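Local coordinates for protein synaptotagmin-1 (Arabidopsis thaliana, PDB 7AS6) that probably binds phospholipids through its C2 domains, with calcium as a cofactor, and helps maintain plasma membrane integrity during freezing and osmotic stress, this chain being its C2A domain, at residues M100-K114 with D126-P140. Residues are numbered along the deposited sequence; the frame is centred on the assembly and turned at random.
Sequences MVPDEHKAFTLELRK and DKYRGKLEVELLYKP. With NI (nickel (II) ion), chain D.
Phe-108 and Leu-136 meet at about a right angle on the inner side of the strand pair, ring atom CE2 lying 3.7 Å from CG of the leucine. With CG anti to its own carbonyl carbon (chi1 -54°), the phenylalanine ring is carried past Val-134, its direct partner, to this diagonal neighbour. Near one end, Met-100 bends at chi3 and sets CE over one face of the Tyr-138 ring, 3.8 Å from the ring centroid, while SD approaches obliquely in a Met-aromatic contact. Near the other, Leu-112 CD2 packs on Leu-132 CB, and Lys-114 CB lies over one face of the Arg-129 guanidinium, 3.5 Å from NH2. The backbones of 106-111 and 131-140 run antiparallel, joined by paired hydrogen bonds at Lys-106/Leu-136, Phe-108/Val-134 and Leu-110/Leu-132; they form the edge and neighbouring strands of one sheet of the C2 beta sandwich. On the other face, Thr-109 CG2 rests against Lys-131 CD at 3.7 Å, and Lys-131 NZ makes a salt bridge to Glu-111 OE2, its hydrogen bond weak, and a hydrogen bond to Tyr-128 OH. Before the edge strand, Asp-103 N donates to Tyr-138 O (3.0 Å), and Lys-139 NZ forms a 2.6 Å salt bridge to Asp-103 OD1 from above the carboxylate plane. His-105 NE2 binds a nickel ion at 2.5 Å. Leu-95 and Phe-76 of the opposing sheet cover the inner face, and Arg-16 forms a salt bridge with Glu-133.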
ATOM      1  N   MET A 100      12.168   4.154   6.756  1.00 63.34           N
ATOM      2  CA  MET A 100      11.540   5.337   7.342  1.00 62.80           C
ATOM      3  C   MET A 100      12.595   6.343   7.802  1.00 59.75           C
ATOM      4  O   MET A 100      13.751   5.994   8.047  1.00 60.65           O
ATOM      5  CB  MET A 100      10.687   4.974   8.564  1.00 59.80           C
ATOM      6  CG  MET A 100       9.457   4.106   8.331  1.00 62.70           C
ATOM      7  SD  MET A 100       8.597   3.849   9.914  1.00 63.95           S
ATOM      8  CE  MET A 100       9.916   3.155  10.917  1.00 62.38           C
ATOM      9  N   VAL A 101      12.165   7.598   7.946  1.00 60.96           N
ATOM     10  CA  VAL A 101      12.965   8.670   8.548  1.00 63.71           C
ATOM     11  C   VAL A 101      12.090   9.415   9.552  1.00 63.33           C
ATOM     12  O   VAL A 101      11.006   9.882   9.177  1.00 64.43           O
ATOM     13  CB  VAL A 101      13.522   9.641   7.491  1.00 66.35           C
ATOM     14  CG1 VAL A 101      14.419  10.702   8.161  1.00 68.72           C
ATOM     15  CG2 VAL A 101      14.300   8.902   6.421  1.00 69.87           C
ATOM     16  N   PRO A 102      12.498   9.568  10.819  1.00 62.89           N
ATOM     17  CA  PRO A 102      11.614  10.222  11.801  1.00 63.51           C
ATOM     18  C   PRO A 102      11.354  11.676  11.426  1.00 65.25           C
ATOM     19  O   PRO A 102      12.278  12.408  11.072  1.00 63.67           O
ATOM     20  CB  PRO A 102      12.396  10.107  13.116  1.00 64.84           C
ATOM     21  CG  PRO A 102      13.842   9.973  12.686  1.00 59.05           C
ATOM     22  CD  PRO A 102      13.784   9.167  11.411  1.00 61.43           C
ATOM     23  N   ASP A 103      10.076  12.076  11.456  1.00 66.83           N
ATOM     24  CA  ASP A 103       9.674  13.472  11.235  1.00 66.65           C
ATOM     25  C   ASP A 103      10.018  13.983   9.830  1.00 66.69           C
ATOM     26  O   ASP A 103      10.318  15.166   9.653  1.00 74.90           O
ATOM     27  CB  ASP A 103      10.304  14.399  12.285  1.00 71.49           C
ATOM     28  CG  ASP A 103       9.813  14.118  13.693  1.00 74.16           C
ATOM     29  OD1 ASP A 103       8.636  13.724  13.850  1.00 77.42           O
ATOM     30  OD2 ASP A 103      10.605  14.303  14.643  1.00 86.66           O
ATOM     31  N   GLU A 104      10.009  13.113   8.822  1.00 59.44           N
ATOM     32  CA  GLU A 104      10.192  13.502   7.423  1.00 61.82           C
ATOM     33  C   GLU A 104       9.170  12.746   6.582  1.00 62.94           C
ATOM     34  O   GLU A 104       9.034  11.530   6.729  1.00 60.38           O
ATOM     35  CB  GLU A 104      11.602  13.167   6.889  1.00 66.19           C
ATOM     36  CG  GLU A 104      12.744  14.214   7.053  1.00 76.76           C
ATOM     37  CD  GLU A 104      13.989  13.829   6.216  1.00 84.71           C
ATOM     38  OE1 GLU A 104      13.873  12.911   5.370  1.00 91.89           O
ATOM     39  OE2 GLU A 104      15.079  14.423   6.393  1.00 92.99           O
ATOM     40  N   HIS A 105       8.466  13.450   5.703  1.00 60.50           N
ATOM     41  CA  HIS A 105       7.711  12.769   4.658  1.00 61.64           C
ATOM     42  C   HIS A 105       8.693  12.190   3.653  1.00 62.90           C
ATOM     43  O   HIS A 105       9.487  12.926   3.055  1.00 64.02           O
ATOM     44  CB  HIS A 105       6.752  13.731   3.971  1.00 61.09           C
ATOM     45  CG  HIS A 105       5.877  14.479   4.921  1.00 65.28           C
ATOM     46  ND1 HIS A 105       4.638  14.018   5.311  1.00 65.11           N
ATOM     47  CD2 HIS A 105       6.067  15.653   5.568  1.00 64.97           C
ATOM     48  CE1 HIS A 105       4.103  14.877   6.163  1.00 69.58           C
ATOM     49  NE2 HIS A 105       4.950  15.877   6.334  1.00 70.96           N
ATOM     50  N   LYS A 106       8.672  10.875   3.486  1.00 56.11           N
ATOM     51  CA  LYS A 106       9.541  10.214   2.525  1.00 52.71           C
ATOM     52  C   LYS A 106       8.672   9.442   1.541  1.00 56.55           C
ATOM     53  O   LYS A 106       7.877   8.587   1.946  1.00 49.89           O
ATOM     54  CB  LYS A 106      10.545   9.293   3.219  1.00 58.62           C
ATOM     55  CG  LYS A 106      11.632   8.744   2.286  1.00 62.02           C
ATOM     56  CD  LYS A 106      12.852   8.241   3.065  1.00 68.48           C
ATOM     57  CE  LYS A 106      13.795   7.443   2.167  1.00 71.73           C
ATOM     58  NZ  LYS A 106      14.796   6.640   2.938  1.00 75.28           N
ATOM     59  N   ALA A 107       8.826   9.751   0.259  1.00 51.33           N
ATOM     60  CA  ALA A 107       8.025   9.167  -0.799  1.00 53.18           C
ATOM     61  C   ALA A 107       8.779   8.012  -1.435  1.00 56.29           C
ATOM     62  O   ALA A 107      10.004   8.058  -1.561  1.00 57.59           O
ATOM     63  CB  ALA A 107       7.688  10.219  -1.855  1.00 54.88           C
ATOM     64  N   PHE A 108       8.037   6.971  -1.823  1.00 52.74           N
ATOM     65  CA  PHE A 108       8.592   5.789  -2.464  1.00 56.89           C
ATOM     66  C   PHE A 108       7.749   5.442  -3.677  1.00 55.97           C
ATOM     67  O   PHE A 108       6.532   5.643  -3.682  1.00 55.66           O
ATOM     68  CB  PHE A 108       8.622   4.571  -1.517  1.00 56.77           C
ATOM     69  CG  PHE A 108       9.327   4.827  -0.215  1.00 55.39           C
ATOM     70  CD1 PHE A 108      10.681   4.558  -0.077  1.00 62.77           C
ATOM     71  CD2 PHE A 108       8.636   5.337   0.875  1.00 56.26           C
ATOM     72  CE1 PHE A 108      11.339   4.800   1.126  1.00 60.14           C
ATOM     73  CE2 PHE A 108       9.287   5.577   2.084  1.00 58.50           C
ATOM     74  CZ  PHE A 108      10.639   5.309   2.206  1.00 57.90           C
ATOM     75  N   THR A 109       8.401   4.902  -4.701  1.00 58.72           N
ATOM     76  CA  THR A 109       7.706   4.330  -5.853  1.00 58.74           C
ATOM     77  C   THR A 109       7.993   2.836  -5.895  1.00 58.98           C
ATOM     78  O   THR A 109       9.140   2.428  -6.104  1.00 57.04           O
ATOM     79  CB  THR A 109       8.149   4.996  -7.150  1.00 62.50           C
ATOM     80  OG1 THR A 109       7.864   6.400  -7.079  1.00 60.96           O
ATOM     81  CG2 THR A 109       7.404   4.378  -8.325  1.00 63.66           C
ATOM     82  N   LEU A 110       6.957   2.025  -5.701  1.00 60.69           N
ATOM     83  CA  LEU A 110       7.082   0.575  -5.709  1.00 58.42           C
ATOM     84  C   LEU A 110       6.543   0.043  -7.025  1.00 60.97           C
ATOM     85  O   LEU A 110       5.404   0.338  -7.403  1.00 58.97           O
ATOM     86  CB  LEU A 110       6.318  -0.051  -4.541  1.00 56.73           C
ATOM     87  CG  LEU A 110       6.579   0.634  -3.201  1.00 59.56           C
ATOM     88  CD1 LEU A 110       5.697   0.071  -2.090  1.00 54.87           C
ATOM     89  CD2 LEU A 110       8.046   0.491  -2.852  1.00 59.31           C
ATOM     90  N   GLU A 111       7.359  -0.726  -7.730  1.00 63.10           N
ATOM     91  CA  GLU A 111       6.863  -1.389  -8.924  1.00 67.02           C
ATOM     92  C   GLU A 111       6.029  -2.583  -8.492  1.00 61.05           C
ATOM     93  O   GLU A 111       6.422  -3.328  -7.591  1.00 60.41           O
ATOM     94  CB  GLU A 111       8.019  -1.806  -9.836  1.00 71.11           C
ATOM     95  CG  GLU A 111       8.743  -0.592 -10.438  1.00 83.16           C
ATOM     96  CD  GLU A 111       9.605  -0.926 -11.652  1.00 99.25           C
ATOM     97  OE1 GLU A 111       9.631  -2.109 -12.066  1.00100.99           O
ATOM     98  OE2 GLU A 111      10.256   0.000 -12.192  1.00105.92           O
ATOM     99  N   LEU A 112       4.853  -2.734  -9.091  1.00 63.74           N
ATOM    100  CA  LEU A 112       3.975  -3.838  -8.737  1.00 59.67           C
ATOM    101  C   LEU A 112       4.457  -5.117  -9.398  1.00 60.68           C
ATOM    102  O   LEU A 112       4.777  -5.128 -10.591  1.00 61.95           O
ATOM    103  CB  LEU A 112       2.547  -3.524  -9.157  1.00 59.83           C
ATOM    104  CG  LEU A 112       2.085  -2.270  -8.433  1.00 56.65           C
ATOM    105  CD1 LEU A 112       0.793  -1.785  -9.028  1.00 55.58           C
ATOM    106  CD2 LEU A 112       1.934  -2.563  -6.950  1.00 55.54           C
ATOM    107  N   ARG A 113       4.519  -6.193  -8.619  1.00 61.85           N
ATOM    108  CA  ARG A 113       4.930  -7.491  -9.131  1.00 68.71           C
ATOM    109  C   ARG A 113       3.895  -8.544  -8.760  1.00 69.78           C
ATOM    110  O   ARG A 113       3.005  -8.312  -7.933  1.00 63.34           O
ATOM    111  CB  ARG A 113       6.313  -7.892  -8.606  1.00 73.84           C
ATOM    112  CG  ARG A 113       6.456  -7.824  -7.101  1.00 75.25           C
ATOM    113  CD  ARG A 113       7.858  -8.241  -6.695  1.00 88.95           C
ATOM    114  NE  ARG A 113       8.873  -7.407  -7.335  1.00 92.91           N
ATOM    115  CZ  ARG A 113      10.176  -7.672  -7.333  1.00102.41           C
ATOM    116  NH1 ARG A 113      10.635  -8.762  -6.731  1.00105.98           N
ATOM    117  NH2 ARG A 113      11.024  -6.850  -7.941  1.00104.32           N
ATOM    118  N   LYS A 114       4.026  -9.720  -9.392  1.00 75.28           N
ATOM    119  CA  LYS A 114       3.067 -10.799  -9.163  1.00 78.03           C
ATOM    120  C   LYS A 114       3.216 -11.396  -7.768  1.00 80.37           C
ATOM    121  O   LYS A 114       2.215 -11.667  -7.094  1.00 77.67           O
ATOM    122  CB  LYS A 114       3.227 -11.891 -10.222  1.00 79.79           C
ATOM    123  CG  LYS A 114       2.353 -13.119  -9.972  1.00 80.78           C
ATOM    124  CD  LYS A 114       2.878 -14.345 -10.723  1.00 84.78           C
ATOM    125  CE  LYS A 114       2.354 -15.649 -10.123  1.00 86.04           C
ATOM    126  NZ  LYS A 114       3.174 -16.838 -10.527  1.00 85.45           N
ATOM    127  N   ASP A 126       8.510 -11.261 -16.791  1.00125.86           N
ATOM    128  CA  ASP A 126       7.174 -10.967 -16.279  1.00120.57           C
ATOM    129  C   ASP A 126       6.628  -9.672 -16.883  1.00115.25           C
ATOM    130  O   ASP A 126       7.390  -8.758 -17.202  1.00115.43           O
ATOM    131  CB  ASP A 126       7.196 -10.880 -14.746  1.00120.71           C
ATOM    132  CG  ASP A 126       5.818 -10.605 -14.150  1.00113.36           C
ATOM    133  OD1 ASP A 126       5.695  -9.689 -13.304  1.00109.78           O
ATOM    134  OD2 ASP A 126       4.853 -11.297 -14.542  1.00110.89           O
ATOM    135  N   LYS A 127       5.307  -9.608 -17.039  1.00108.26           N
ATOM    136  CA  LYS A 127       4.658  -8.435 -17.610  1.00101.57           C
ATOM    137  C   LYS A 127       4.705  -7.254 -16.637  1.00 95.65           C
ATOM    138  O   LYS A 127       4.707  -7.423 -15.414  1.00 94.06           O
ATOM    139  CB  LYS A 127       3.207  -8.769 -17.980  1.00 96.30           C
ATOM    140  CG  LYS A 127       2.343  -9.193 -16.787  1.00 93.33           C
ATOM    141  CD  LYS A 127       0.991  -9.803 -17.189  1.00 91.13           C
ATOM    142  CE  LYS A 127       0.051  -9.874 -15.977  1.00 86.77           C
ATOM    143  NZ  LYS A 127      -1.164 -10.738 -16.139  1.00 89.58           N
ATOM    144  N   TYR A 128       4.759  -6.043 -17.196  1.00 87.55           N
ATOM    145  CA  TYR A 128       4.755  -4.830 -16.385  1.00 80.57           C
ATOM    146  C   TYR A 128       3.367  -4.587 -15.806  1.00 75.66           C
ATOM    147  O   TYR A 128       2.360  -4.724 -16.507  1.00 72.62           O
ATOM    148  CB  TYR A 128       5.186  -3.632 -17.226  1.00 76.67           C
ATOM    149  CG  TYR A 128       5.119  -2.304 -16.506  1.00 74.64           C
ATOM    150  CD1 TYR A 128       6.025  -1.995 -15.501  1.00 75.37           C
ATOM    151  CD2 TYR A 128       4.160  -1.349 -16.843  1.00 71.96           C
ATOM    152  CE1 TYR A 128       5.980  -0.777 -14.841  1.00 74.39           C
ATOM    153  CE2 TYR A 128       4.105  -0.126 -16.193  1.00 72.79           C
ATOM    154  CZ  TYR A 128       5.021   0.158 -15.189  1.00 73.22           C
ATOM    155  OH  TYR A 128       4.986   1.374 -14.528  1.00 74.54           O
ATOM    156  N   ARG A 129       3.310  -4.203 -14.531  1.00 70.64           N
ATOM    157  CA  ARG A 129       2.039  -4.155 -13.822  1.00 65.94           C
ATOM    158  C   ARG A 129       1.701  -2.777 -13.266  1.00 61.95           C
ATOM    159  O   ARG A 129       0.679  -2.628 -12.592  1.00 58.88           O
ATOM    160  CB  ARG A 129       2.039  -5.200 -12.704  1.00 65.93           C
ATOM    161  CG  ARG A 129       2.014  -6.636 -13.229  1.00 70.74           C
ATOM    162  CD  ARG A 129       1.929  -7.657 -12.102  1.00 69.60           C
ATOM    163  NE  ARG A 129       2.178  -9.026 -12.556  1.00 78.69           N
ATOM    164  CZ  ARG A 129       1.233  -9.938 -12.773  1.00 81.45           C
ATOM    165  NH1 ARG A 129      -0.051  -9.644 -12.584  1.00 75.46           N
ATOM    166  NH2 ARG A 129       1.574 -11.155 -13.183  1.00 85.87           N
ATOM    167  N   GLY A 130       2.498  -1.762 -13.554  1.00 64.70           N
ATOM    168  CA  GLY A 130       2.261  -0.435 -13.025  1.00 59.17           C
ATOM    169  C   GLY A 130       3.126  -0.136 -11.813  1.00 59.62           C
ATOM    170  O   GLY A 130       3.884  -0.970 -11.306  1.00 59.18           O
ATOM    171  N   LYS A 131       3.002   1.098 -11.350  1.00 55.44           N
ATOM    172  CA  LYS A 131       3.754   1.588 -10.206  1.00 57.84           C
ATOM    173  C   LYS A 131       2.772   2.059  -9.150  1.00 53.16           C
ATOM    174  O   LYS A 131       1.717   2.606  -9.479  1.00 57.25           O
ATOM    175  CB  LYS A 131       4.690   2.740 -10.605  1.00 56.98           C
ATOM    176  CG  LYS A 131       5.866   2.306 -11.453  1.00 68.98           C
ATOM    177  CD  LYS A 131       6.730   3.484 -11.875  1.00 74.68           C
ATOM    178  CE  LYS A 131       8.091   3.014 -12.385  1.00 83.11           C
ATOM    179  NZ  LYS A 131       7.961   2.021 -13.484  1.00 88.67           N
ATOM    180  N   LEU A 132       3.106   1.835  -7.885  1.00 52.68           N
ATOM    181  CA  LEU A 132       2.367   2.419  -6.777  1.00 50.42           C
ATOM    182  C   LEU A 132       3.253   3.448  -6.097  1.00 51.00           C
ATOM    183  O   LEU A 132       4.427   3.172  -5.836  1.00 51.50           O
ATOM    184  CB  LEU A 132       1.952   1.358  -5.766  1.00 48.84           C
ATOM    185  CG  LEU A 132       1.036   1.840  -4.648  1.00 49.28           C
ATOM    186  CD1 LEU A 132      -0.308   2.271  -5.203  1.00 40.76           C
ATOM    187  CD2 LEU A 132       0.859   0.775  -3.568  1.00 45.91           C
ATOM    188  N   GLU A 133       2.702   4.632  -5.821  1.00 48.89           N
ATOM    189  CA  GLU A 133       3.431   5.700  -5.130  1.00 51.52           C
ATOM    190  C   GLU A 133       2.834   5.916  -3.748  1.00 48.78           C
ATOM    191  O   GLU A 133       1.616   6.099  -3.614  1.00 45.93           O
ATOM    192  CB  GLU A 133       3.409   7.000  -5.934  1.00 50.22           C
ATOM    193  CG  GLU A 133       3.992   6.802  -7.333  1.00 59.78           C
ATOM    194  CD  GLU A 133       4.258   8.094  -8.078  1.00 68.14           C
ATOM    195  OE1 GLU A 133       3.898   9.172  -7.557  1.00 71.58           O
ATOM    196  OE2 GLU A 133       4.843   8.028  -9.188  1.00 72.76           O
ATOM    197  N   VAL A 134       3.685   5.856  -2.721  1.00 43.45           N
ATOM    198  CA  VAL A 134       3.260   5.948  -1.331  1.00 47.91           C
ATOM    199  C   VAL A 134       4.208   6.888  -0.584  1.00 50.40           C
ATOM    200  O   VAL A 134       5.280   7.247  -1.076  1.00 52.99           O
ATOM    201  CB  VAL A 134       3.224   4.571  -0.634  1.00 48.14           C
ATOM    202  CG1 VAL A 134       2.475   3.539  -1.475  1.00 45.81           C
ATOM    203  CG2 VAL A 134       4.625   4.096  -0.362  1.00 49.84           C
ATOM    204  N   GLU A 135       3.802   7.283   0.623  1.00 48.47           N
ATOM    205  CA  GLU A 135       4.632   8.087   1.519  1.00 49.30           C
ATOM    206  C   GLU A 135       4.569   7.513   2.919  1.00 51.32           C
ATOM    207  O   GLU A 135       3.545   6.964   3.336  1.00 54.13           O
ATOM    208  CB  GLU A 135       4.185   9.537   1.633  1.00 52.02           C
ATOM    209  CG  GLU A 135       4.384  10.406   0.427  1.00 54.93           C
ATOM    210  CD  GLU A 135       3.868  11.806   0.703  1.00 63.47           C
ATOM    211  OE1 GLU A 135       3.782  12.165   1.909  1.00 59.65           O
ATOM    212  OE2 GLU A 135       3.522  12.524  -0.270  1.00 63.87           O
ATOM    213  N   LEU A 136       5.656   7.669   3.650  1.00 51.23           N
ATOM    214  CA  LEU A 136       5.707   7.260   5.040  1.00 50.79           C
ATOM    215  C   LEU A 136       6.151   8.442   5.878  1.00 52.74           C
ATOM    216  O   LEU A 136       7.051   9.188   5.483  1.00 55.20           O
ATOM    217  CB  LEU A 136       6.667   6.091   5.249  1.00 53.27           C
ATOM    218  CG  LEU A 136       6.497   4.827   4.415  1.00 54.91           C
ATOM    219  CD1 LEU A 136       7.502   3.793   4.885  1.00 58.53           C
ATOM    220  CD2 LEU A 136       5.083   4.280   4.495  1.00 50.16           C
ATOM    221  N   LEU A 137       5.504   8.621   7.026  1.00 52.54           N
ATOM    222  CA  LEU A 137       5.938   9.585   8.032  1.00 55.39           C
ATOM    223  C   LEU A 137       5.990   8.859   9.368  1.00 57.01           C
ATOM    224  O   LEU A 137       4.953   8.435   9.886  1.00 52.63           O
ATOM    225  CB  LEU A 137       5.008  10.797   8.100  1.00 52.39           C
ATOM    226  CG  LEU A 137       5.315  11.753   9.257  1.00 58.56           C
ATOM    227  CD1 LEU A 137       6.712  12.343   9.110  1.00 57.64           C
ATOM    228  CD2 LEU A 137       4.271  12.851   9.357  1.00 62.44           C
ATOM    229  N   TYR A 138       7.189   8.710   9.926  1.00 55.10           N
ATOM    230  CA  TYR A 138       7.352   7.991  11.179  1.00 57.55           C
ATOM    231  C   TYR A 138       7.388   8.986  12.330  1.00 62.35           C
ATOM    232  O   TYR A 138       8.245   9.876  12.366  1.00 63.86           O
ATOM    233  CB  TYR A 138       8.616   7.137  11.164  1.00 56.34           C
ATOM    234  CG  TYR A 138       8.818   6.388  12.454  1.00 62.69           C
ATOM    235  CD1 TYR A 138       7.801   5.600  12.974  1.00 64.75           C
ATOM    236  CD2 TYR A 138      10.019   6.467  13.156  1.00 64.24           C
ATOM    237  CE1 TYR A 138       7.968   4.911  14.152  1.00 68.59           C
ATOM    238  CE2 TYR A 138      10.196   5.781  14.348  1.00 65.67           C
ATOM    239  CZ  TYR A 138       9.158   5.007  14.840  1.00 69.77           C
ATOM    240  OH  TYR A 138       9.301   4.308  16.016  1.00 74.96           O
ATOM    241  N   LYS A 139       6.451   8.842  13.262  1.00 62.52           N
ATOM    242  CA  LYS A 139       6.432   9.659  14.468  1.00 65.03           C
ATOM    243  C   LYS A 139       6.761   8.761  15.647  1.00 68.01           C
ATOM    244  O   LYS A 139       5.886   8.032  16.140  1.00 66.95           O
ATOM    245  CB  LYS A 139       5.072  10.333  14.659  1.00 66.08           C
ATOM    246  CG  LYS A 139       4.714  11.284  13.530  1.00 65.23           C
ATOM    247  CD  LYS A 139       5.760  12.390  13.368  1.00 69.52           C
ATOM    248  CE  LYS A 139       5.333  13.666  14.077  1.00 73.24           C
ATOM    249  NZ  LYS A 139       6.270  14.797  13.815  1.00 79.01           N
ATOM    250  N   PRO A 140       8.010   8.738  16.105  1.00 67.13           N
ATOM    251  CA  PRO A 140       8.348   7.959  17.298  1.00 72.73           C
ATOM    252  C   PRO A 140       7.857   8.659  18.554  1.00 76.03           C
ATOM    253  O   PRO A 140       7.653   9.877  18.573  1.00 75.69           O
ATOM    254  CB  PRO A 140       9.878   7.910  17.253  1.00 70.02           C
ATOM    255  CG  PRO A 140      10.250   9.197  16.569  1.00 67.22           C
ATOM    256  CD  PRO A 140       9.174   9.456  15.553  1.00 66.87           C
TER
HETATM  257 NI    NI D 403       4.527  17.791   7.863  1.00109.60          NI
HETATM  258  O   HOH W   1       9.425   8.742   7.539  1.00 56.51           O